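Side-chain contact in beta-ketoacyl synthase (Burkholderia phymatum, PDB 4EWG), which probably catalyses the condensation step of fatty acid synthesis, joining a growing acyl chain to a malonyl unit as a 3-oxoacyl-[acyl-carrier-protein] synthase: residues R283-A288 with Y391-N396. Numbering follows the deposited sequence.
Sequences RAMQLA and YVMSNN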
loop_
_atom_site.group_PDB
_atom_site.type_symbol
_atom_site.label_atom_id
_atom_site.label_comp_id
_atom_site.label_asym_id
_atom_site.label_seq_id
_atom_site.Cartn_x
_atom_site.Cartn_y
_atom_site.Cartn_z
ATOM N N ARG A 283 0.660 -0.474 23.126
ATOM C CA ARG A 283 2.064 -0.215 22.716
ATOM C C ARG A 283 2.127 0.759 21.540
ATOM O O ARG A 283 3.019 1.619 21.474
ATOM C CB ARG A 283 2.764 -1.545 22.402
ATOM C CG ARG A 283 4.239 -1.466 22.017
ATOM C CD ARG A 283 5.124 -0.949 23.141
ATOM N NE ARG A 283 6.465 -0.615 22.650
ATOM C CZ ARG A 283 7.223 0.404 23.085
ATOM N NH1 ARG A 283 6.785 1.265 24.014
ATOM N NH2 ARG A 283 8.427 0.593 22.549
ATOM N N ALA A 284 1.162 0.667 20.628
ATOM C CA ALA A 284 1.069 1.620 19.535
ATOM C C ALA A 284 0.892 3.079 20.056
ATOM O O ALA A 284 1.546 4.013 19.562
ATOM C CB ALA A 284 -0.062 1.230 18.597
ATOM N N MET A 285 0.023 3.252 21.054
ATOM C CA MET A 285 -0.166 4.544 21.699
ATOM C C MET A 285 1.145 5.056 22.338
ATOM O O MET A 285 1.516 6.232 22.151
ATOM C CB MET A 285 -1.273 4.448 22.761
ATOM C CG MET A 285 -2.609 3.932 22.236
ATOM S SD MET A 285 -3.874 3.871 23.517
ATOM C CE MET A 285 -5.095 2.785 22.780
ATOM N N GLN A 286 1.841 4.172 23.063
ATOM C CA GLN A 286 3.166 4.452 23.678
ATOM C C GLN A 286 4.183 4.876 22.643
ATOM O O GLN A 286 4.940 5.806 22.850
ATOM C CB GLN A 286 3.775 3.163 24.317
ATOM C CG GLN A 286 3.445 2.772 25.744
ATOM C CD GLN A 286 3.835 1.280 26.036
ATOM O OE1 GLN A 286 5.046 0.903 25.999
ATOM N NE2 GLN A 286 2.804 0.413 26.291
ATOM N N LEU A 287 4.256 4.128 21.558
ATOM C CA LEU A 287 5.147 4.486 20.442
ATOM C C LEU A 287 4.893 5.919 19.969
ATOM O O LEU A 287 5.853 6.674 19.700
ATOM C CB LEU A 287 5.010 3.481 19.279
ATOM C CG LEU A 287 5.746 2.142 19.476
ATOM C CD1 LEU A 287 5.369 1.127 18.408
ATOM C CD2 LEU A 287 7.257 2.340 19.466
ATOM N N ALA A 288 3.621 6.324 19.903
ATOM C CA ALA A 288 3.300 7.691 19.461
ATOM C C ALA A 288 3.781 8.698 20.514
ATOM O O ALA A 288 4.393 9.725 20.183
ATOM C CB ALA A 288 1.807 7.848 19.237
ATOM N N TYR A 391 -2.789 18.795 23.502
ATOM C CA TYR A 391 -2.595 17.657 22.620
ATOM C C TYR A 391 -3.794 16.725 22.580
ATOM O O TYR A 391 -4.433 16.448 23.624
ATOM C CB TYR A 391 -1.379 16.829 23.021
ATOM C CG TYR A 391 -0.072 17.597 23.112
ATOM C CD1 TYR A 391 0.279 18.294 24.279
ATOM C CD2 TYR A 391 0.843 17.588 22.044
ATOM C CE1 TYR A 391 1.491 18.982 24.361
ATOM C CE2 TYR A 391 2.049 18.276 22.116
ATOM C CZ TYR A 391 2.372 18.970 23.265
ATOM O OH TYR A 391 3.577 19.652 23.309
ATOM N N VAL A 392 -4.052 16.192 21.371
ATOM C CA VAL A 392 -5.021 15.149 21.197
ATOM C C VAL A 392 -4.436 13.948 20.478
ATOM O O VAL A 392 -3.431 14.053 19.774
ATOM C CB VAL A 392 -6.263 15.672 20.477
ATOM C CG1 VAL A 392 -6.887 16.794 21.338
ATOM C CG2 VAL A 392 -5.897 16.153 19.091
ATOM N N MET A 393 -5.078 12.802 20.687
ATOM C CA MET A 393 -4.684 11.555 20.053
ATOM C C MET A 393 -5.873 10.952 19.279
ATOM O O MET A 393 -7.021 10.969 19.758
ATOM C CB MET A 393 -4.180 10.566 21.107
ATOM C CG MET A 393 -3.754 9.208 20.567
ATOM S SD MET A 393 -3.138 8.086 21.864
ATOM C CE MET A 393 -1.422 8.585 21.954
ATOM N N SER A 394 -5.582 10.406 18.089
ATOM C CA SER A 394 -6.596 9.676 17.328
ATOM C C SER A 394 -6.044 8.305 16.982
ATOM O O SER A 394 -4.977 8.194 16.370
ATOM C CB SER A 394 -6.990 10.388 16.057
ATOM O OG SER A 394 -8.010 9.656 15.369
ATOM N N ASN A 395 -6.784 7.277 17.378
ATOM C CA ASN A 395 -6.349 5.877 17.243
ATOM C C ASN A 395 -7.201 5.095 16.259
ATOM O O ASN A 395 -8.362 5.425 16.016
ATOM C CB ASN A 395 -6.418 5.175 18.595
ATOM C CG ASN A 395 -5.378 5.680 19.563
ATOM O OD1 ASN A 395 -4.250 6.018 19.157
ATOM N ND2 ASN A 395 -5.740 5.733 20.872
ATOM N N ASN A 396 -6.596 4.087 15.656
ATOM C CA ASN A 396 -7.287 3.199 14.708
ATOM C C ASN A 396 -6.626 1.858 14.744
ATOM O O ASN A 396 -5.394 1.752 14.864
ATOM C CB ASN A 396 -7.235 3.741 13.268
ATOM C CG ASN A 396 -7.892 5.091 13.137
ATOM O OD1 ASN A 396 -9.149 5.196 12.982
ATOM N ND2 ASN A 396 -7.085 6.128 13.165
#
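M285 lies across the carboxamide of N395, the two side chains crossing at about a right angle. Its CG, SD and CE pass over one face of the amide, on its nitrogen side. The methyl CE comes nearest, 3.6 Å from N395 ND2, and M285 SD is 3.7 Å from that nitrogen. The chain stays extended beyond CG, which carries the methyl that far.

M393, two residues before N395 on the same strand face, meets the helix beside M285. Its SD packs 4.2 Å from M285 CB. A bend at the last torsion (chi3 -85°) turns M393 CE to the helix, 3.8 Å from the backbone oxygen M285 O. The same methyl of M393 lies 4.3 Å from A288 CB.

Further out, A319, T320 and T323 of helix 310-324 flank M285, F324 touches M393, and S405 of the adjacent strand 402-409 hydrogen-bonds N395 OD1. M393 and N395 face helix 278-291, whereas V392 and S394 face helix 344-358 on the other side of the large mixed sheet of this thiolase-like fold. Segment 283-288 runs at 143° to segment 391-396, closer to antiparallel than parallel. The bond to S405 probably helps fix the amide's rotation, while its contact with the helix is nonspecific van der Waals packing.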